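PDB 6FXO: bifunctional autolysin from Staphylococcus aureus subsp. aureus Mu50, which probably hydrolyses cell-wall peptidoglycan, here through its glycoside hydrolase family 73 N-acetylglucosaminidase part, the full autolysin also being an amidase. Local coordinates for residues A[191-194]-A[195-199]; A[214-217]-A[218-222]. One frame throughout, in Å; residues are numbered along the deposited sequence.

In the fold
Contact 1 (191-199) and contact 2 (214-222) each lie at the start of a helix, 195-200 and 216-231, which follow each other in the chain; their centres are about 11 Å apart. Leu-195 joins them by packing. Its carbonyl O lies 3.3 Å from CB of Ala-217, and the same Leu-195 O is 3.6 Å from CZ3 of Trp-216. From the other end of the residue, the Leu-195 methyl CD1 approaches the backbone N of Ala-221 at 3.5 Å. Both are local packing at helix starts in the glucosaminidase part of the chain, which belongs to a lysozyme-clan family, and neither includes a bound ligand.

Contact 1 of 2, residues A[191-194]-A[195-199]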
loop_
_atom_site.group_PDB
_atom_site.type_symbol
_atom_site.label_atom_id
_atom_site.label_comp_id
_atom_site.label_asym_id
_atom_site.label_seq_id
_atom_site.Cartn_x
_atom_site.Cartn_y
_atom_site.Cartn_z
ATOM N N GLY A 191 -6.086 -4.187 11.317
ATOM C CA GLY A 191 -7.131 -3.174 11.148
ATOM C C GLY A 191 -6.830 -1.892 10.380
ATOM O O GLY A 191 -7.749 -1.092 10.105
ATOM N N GLN A 192 -5.569 -1.632 10.029
ATOM C CA GLN A 192 -5.405 -0.388 9.291
ATOM C C GLN A 192 -5.495 -0.758 7.820
ATOM O O GLN A 192 -4.467 -0.922 7.165
ATOM C CB GLN A 192 -4.098 0.251 9.712
ATOM C CG GLN A 192 -4.320 0.930 11.051
ATOM C CD GLN A 192 -3.054 1.307 11.770
ATOM O OE1 GLN A 192 -2.483 0.490 12.510
ATOM N NE2 GLN A 192 -2.615 2.566 11.596
ATOM N N ASN A 193 -6.747 -0.921 7.329
ATOM C CA ASN A 193 -6.986 -1.300 5.937
ATOM C C ASN A 193 -7.070 -0.293 4.808
ATOM O O ASN A 193 -7.494 -0.670 3.727
ATOM C CB ASN A 193 -8.132 -2.294 5.793
ATOM C CG ASN A 193 -9.338 -2.091 6.649
ATOM O OD1 ASN A 193 -9.922 -1.009 6.687
ATOM N ND2 ASN A 193 -9.891 -3.142 7.255
ATOM N N THR A 194 -6.760 0.963 5.048
ATOM C CA THR A 194 -6.818 1.939 3.977
ATOM C C THR A 194 -5.638 2.777 4.255
ATOM O O THR A 194 -5.248 2.868 5.419
ATOM C CB THR A 194 -8.017 2.855 4.085
ATOM O OG1 THR A 194 -8.060 3.344 5.434
ATOM C CG2 THR A 194 -9.283 2.194 3.679
ATOM N N LEU A 195 -5.107 3.430 3.242
ATOM C CA LEU A 195 -3.933 4.268 3.520
ATOM C C LEU A 195 -4.220 5.398 4.600
ATOM O O LEU A 195 -3.313 5.842 5.223
ATOM C CB LEU A 195 -3.319 4.924 2.237
ATOM C CG LEU A 195 -3.096 4.007 0.979
ATOM C CD1 LEU A 195 -3.023 4.787 -0.262
ATOM C CD2 LEU A 195 -1.890 3.105 1.123
ATOM N N TYR A 196 -5.446 5.813 4.775
ATOM C CA TYR A 196 -5.720 6.821 5.721
ATOM C C TYR A 196 -5.587 6.199 7.162
ATOM O O TYR A 196 -4.969 6.804 8.031
ATOM C CB TYR A 196 -7.144 7.357 5.526
ATOM C CG TYR A 196 -7.464 8.608 6.305
ATOM C CD1 TYR A 196 -7.921 8.545 7.626
ATOM C CD2 TYR A 196 -7.320 9.862 5.729
ATOM C CE1 TYR A 196 -8.216 9.710 8.349
ATOM C CE2 TYR A 196 -7.612 11.019 6.434
ATOM C CZ TYR A 196 -8.060 10.938 7.739
ATOM O OH TYR A 196 -8.351 12.090 8.399
ATOM N N LYS A 197 -6.145 4.997 7.389
ATOM C CA LYS A 197 -6.058 4.377 8.680
ATOM C C LYS A 197 -4.591 4.103 8.977
ATOM O O LYS A 197 -4.184 4.199 10.146
ATOM C CB LYS A 197 -6.896 3.087 8.757
ATOM C CG LYS A 197 -8.445 3.318 8.823
ATOM C CD LYS A 197 -9.200 1.994 8.457
ATOM C CE LYS A 197 -10.716 1.862 8.727
ATOM N NZ LYS A 197 -11.368 0.616 8.123
ATOM N N MET A 198 -3.800 3.793 7.928
ATOM C CA MET A 198 -2.374 3.523 8.197
ATOM C C MET A 198 -1.604 4.753 8.646
ATOM O O MET A 198 -0.644 4.601 9.392
ATOM C CB MET A 198 -1.629 2.848 7.034
ATOM C CG MET A 198 -2.309 1.662 6.495
ATOM S SD MET A 198 -1.463 1.042 5.046
ATOM C CE MET A 198 -2.412 -0.383 4.714
ATOM N N ARG A 199 -2.051 5.923 8.204
ATOM C CA ARG A 199 -1.427 7.165 8.545
ATOM C C ARG A 199 -1.906 7.814 9.826
ATOM O O ARG A 199 -1.060 8.119 10.664
ATOM C CB ARG A 199 -1.530 8.226 7.402
ATOM C CG ARG A 199 -0.863 9.631 7.738
ATOM C CD ARG A 199 0.670 9.507 8.069
ATOM N NE ARG A 199 1.260 10.769 8.483
ATOM C CZ ARG A 199 1.012 11.405 9.612
ATOM N NH1 ARG A 199 0.157 10.882 10.501
ATOM N NH2 ARG A 199 1.592 12.568 9.857
HETATM O O HOH W 1 -11.676 -2.497 9.264
#
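Thr-194 and Lys-197 meet in a local contact at the N-terminal end of helix 195-200, where the loop that follows helix 172-180 turns into the first helical turn. Thr-194 is the N-cap residue: its OG1 accepts from the backbone N of Lys-197 at 3.2 Å, nearly straight at 165°. That oxygen lies between the backbone N and the carbonyl carbon of Thr-194 (chi1 49°), which aims it at the start of the helix. The same hydroxyl rests against the Lys-197 chain, 3.4 Å from CG, while the Thr-194 carbonyl O accepts from the N of Met-198 at 3.0 Å. Beyond CG the lysine runs extended beside the Asn-193 side chain, both pointing the same way, and its NZ donates a hydrogen bond to Asn-193 OD1 (2.6 Å), tilted a little from the carbonyl plane. NZ also forms a salt bridge with Asp-239 of strand 237-242, a setting that would favour a charged lysine. A water accepts from Asn-193 ND2 at 2.8 Å and, weakly, from the lysine ammonium. On the loop side, Gln-192 centres an inverse gamma turn and sends its amide NE2 to the carbonyl O of Lys-197 at 2.7 Å. The N-H points almost straight at that oxygen (170°), which lies in the glutamine amide plane, although the donor is tilted from the carbonyl plane. The other end of this amide is held too, OE1 bonding to His-208 ND1. Met-198, extended beyond CG, lays its terminal methyl CE 3.2 Å from Gln-192 O, and its side chain also touches Trp-216. Loop and helix start are thus joined by the backbone and side chains alike around a classical threonine N-cap.

Contact 2 of 2, residues A[214-217]-A[218-222]; sequences VDWA and NINAK
One face of the Trp-216 indole carries the amide nitrogen of Asn-220: ND2 lies 3.1 Å above the ring plane, offset toward the rim, with CE2 of Trp-216 at 3.2 Å. The ring and amide planes are inclined by 50°, so the amide does not lie flat on the indole but dips one nitrogen onto it. NE1 and ND2 are both donors and do not bond to each other. Outside these residues, the Tyr-210 ring stacks with the indole. What holds ND2 over the ring is the backbone oxygen of Trp-216 itself, to which it donates at 2.6 Å. CG of Asn-220 stands anti to its carbonyl carbon (chi1 -67°), beside the backbone N, which folds the amide back toward the preceding turn. Trp-216 O is therefore gripped twice by one residue: ND2 is only modestly tilted from the carbonyl plane, whereas Asn-220 N, at 3.2 Å, comes from above it. That second bond belongs to the i to i+4 series opening helix 216-231, a series that also takes in Ile-219 N to Asp-215 O (2.8 Å) and Ala-221 N to Ala-217 O (2.8 Å). Asp-215 lies just ahead of the helix, and its carboxylate and the Asn-218 amide are turned 50° apart. Asn-218 ND2 donates a hydrogen bond to Asp-215 OD1 on its anti side (3.1 Å), in its own amide plane but somewhat out of the carboxylate plane. The other end of that amide, OD1 of Asn-218, takes a hydrogen bond from Gln-63 NE2, in a loop.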
loop_
_atom_site.group_PDB
_atom_site.type_symbol
_atom_site.label_atom_id
_atom_site.label_comp_id
_atom_site.label_asym_id
_atom_site.label_seq_id
_atom_site.Cartn_x
_atom_site.Cartn_y
_atom_site.Cartn_z
ATOM N N VAL A 214 2.719 14.050 6.613
ATOM C CA VAL A 214 1.318 14.273 6.560
ATOM C C VAL A 214 0.738 14.031 5.275
ATOM O O VAL A 214 -0.498 13.958 5.164
ATOM C CB VAL A 214 1.050 15.718 7.040
ATOM C CG1 VAL A 214 1.697 15.919 8.440
ATOM C CG2 VAL A 214 1.643 16.728 6.018
ATOM N N ASP A 215 1.618 13.925 4.252
ATOM C CA ASP A 215 1.227 13.675 2.878
ATOM C C ASP A 215 1.383 12.222 2.468
ATOM O O ASP A 215 1.002 11.871 1.338
ATOM C CB ASP A 215 1.975 14.613 1.877
ATOM C CG ASP A 215 1.409 16.016 1.872
ATOM O OD1 ASP A 215 0.208 16.182 1.488
ATOM O OD2 ASP A 215 2.169 16.961 2.199
ATOM N N TRP A 216 1.920 11.395 3.366
ATOM C CA TRP A 216 2.098 9.981 3.038
ATOM C C TRP A 216 0.856 9.188 2.493
ATOM O O TRP A 216 1.111 8.355 1.658
ATOM C CB TRP A 216 2.570 9.282 4.298
ATOM C CG TRP A 216 2.982 7.778 4.075
ATOM C CD1 TRP A 216 4.223 7.289 3.747
ATOM C CD2 TRP A 216 2.091 6.626 4.131
ATOM N NE1 TRP A 216 4.172 5.898 3.594
ATOM C CE2 TRP A 216 2.861 5.483 3.821
ATOM C CE3 TRP A 216 0.732 6.483 4.438
ATOM C CZ2 TRP A 216 2.311 4.199 3.814
ATOM C CZ3 TRP A 216 0.182 5.214 4.478
ATOM C CH2 TRP A 216 0.979 4.081 4.168
ATOM N N ALA A 217 -0.429 9.399 2.975
ATOM C CA ALA A 217 -1.527 8.606 2.410
ATOM C C ALA A 217 -1.874 9.239 1.069
ATOM O O ALA A 217 -2.363 8.529 0.160
ATOM C CB ALA A 217 -2.801 8.521 3.341
ATOM N N ASN A 218 -1.712 10.563 0.984
ATOM C CA ASN A 218 -2.009 11.244 -0.291
ATOM C C ASN A 218 -1.006 10.826 -1.407
ATOM O O ASN A 218 -1.393 10.612 -2.555
ATOM C CB ASN A 218 -1.944 12.791 -0.201
ATOM C CG ASN A 218 -2.810 13.439 0.832
ATOM O OD1 ASN A 218 -3.975 13.057 0.977
ATOM N ND2 ASN A 218 -2.357 14.509 1.514
ATOM N N ILE A 219 0.259 10.686 -1.050
ATOM C CA ILE A 219 1.207 10.303 -2.071
ATOM C C ILE A 219 0.919 8.902 -2.522
ATOM O O ILE A 219 0.823 8.674 -3.725
ATOM C CB ILE A 219 2.643 10.463 -1.534
ATOM C CG1 ILE A 219 3.046 11.929 -1.534
ATOM C CG2 ILE A 219 3.661 9.600 -2.290
ATOM C CD1 ILE A 219 4.322 12.010 -0.759
ATOM N N ASN A 220 0.733 7.961 -1.513
ATOM C CA ASN A 220 0.460 6.615 -1.846
ATOM C C ASN A 220 -0.904 6.495 -2.572
ATOM O O ASN A 220 -1.059 5.591 -3.404
ATOM C CB ASN A 220 0.652 5.751 -0.622
ATOM C CG ASN A 220 2.145 5.756 -0.243
ATOM O OD1 ASN A 220 2.892 5.069 -0.932
ATOM N ND2 ASN A 220 2.679 6.500 0.809
ATOM N N ALA A 221 -1.865 7.386 -2.301
ATOM C CA ALA A 221 -3.070 7.240 -2.989
ATOM C C ALA A 221 -2.807 7.561 -4.471
ATOM O O ALA A 221 -3.406 6.883 -5.337
ATOM C CB ALA A 221 -4.203 8.074 -2.456
ATOM N N LYS A 222 -1.854 8.528 -4.749
ATOM C CA LYS A 222 -1.520 8.921 -6.132
ATOM C C LYS A 222 -0.947 7.755 -6.915
ATOM O O LYS A 222 -1.373 7.465 -8.051
ATOM C CB LYS A 222 -0.507 10.139 -6.193
ATOM C CG LYS A 222 -1.144 11.567 -6.040
ATOM C CD LYS A 222 -0.148 12.724 -5.574
ATOM C CE LYS A 222 -0.781 14.122 -5.379
ATOM N NZ LYS A 222 0.168 15.238 -4.925
#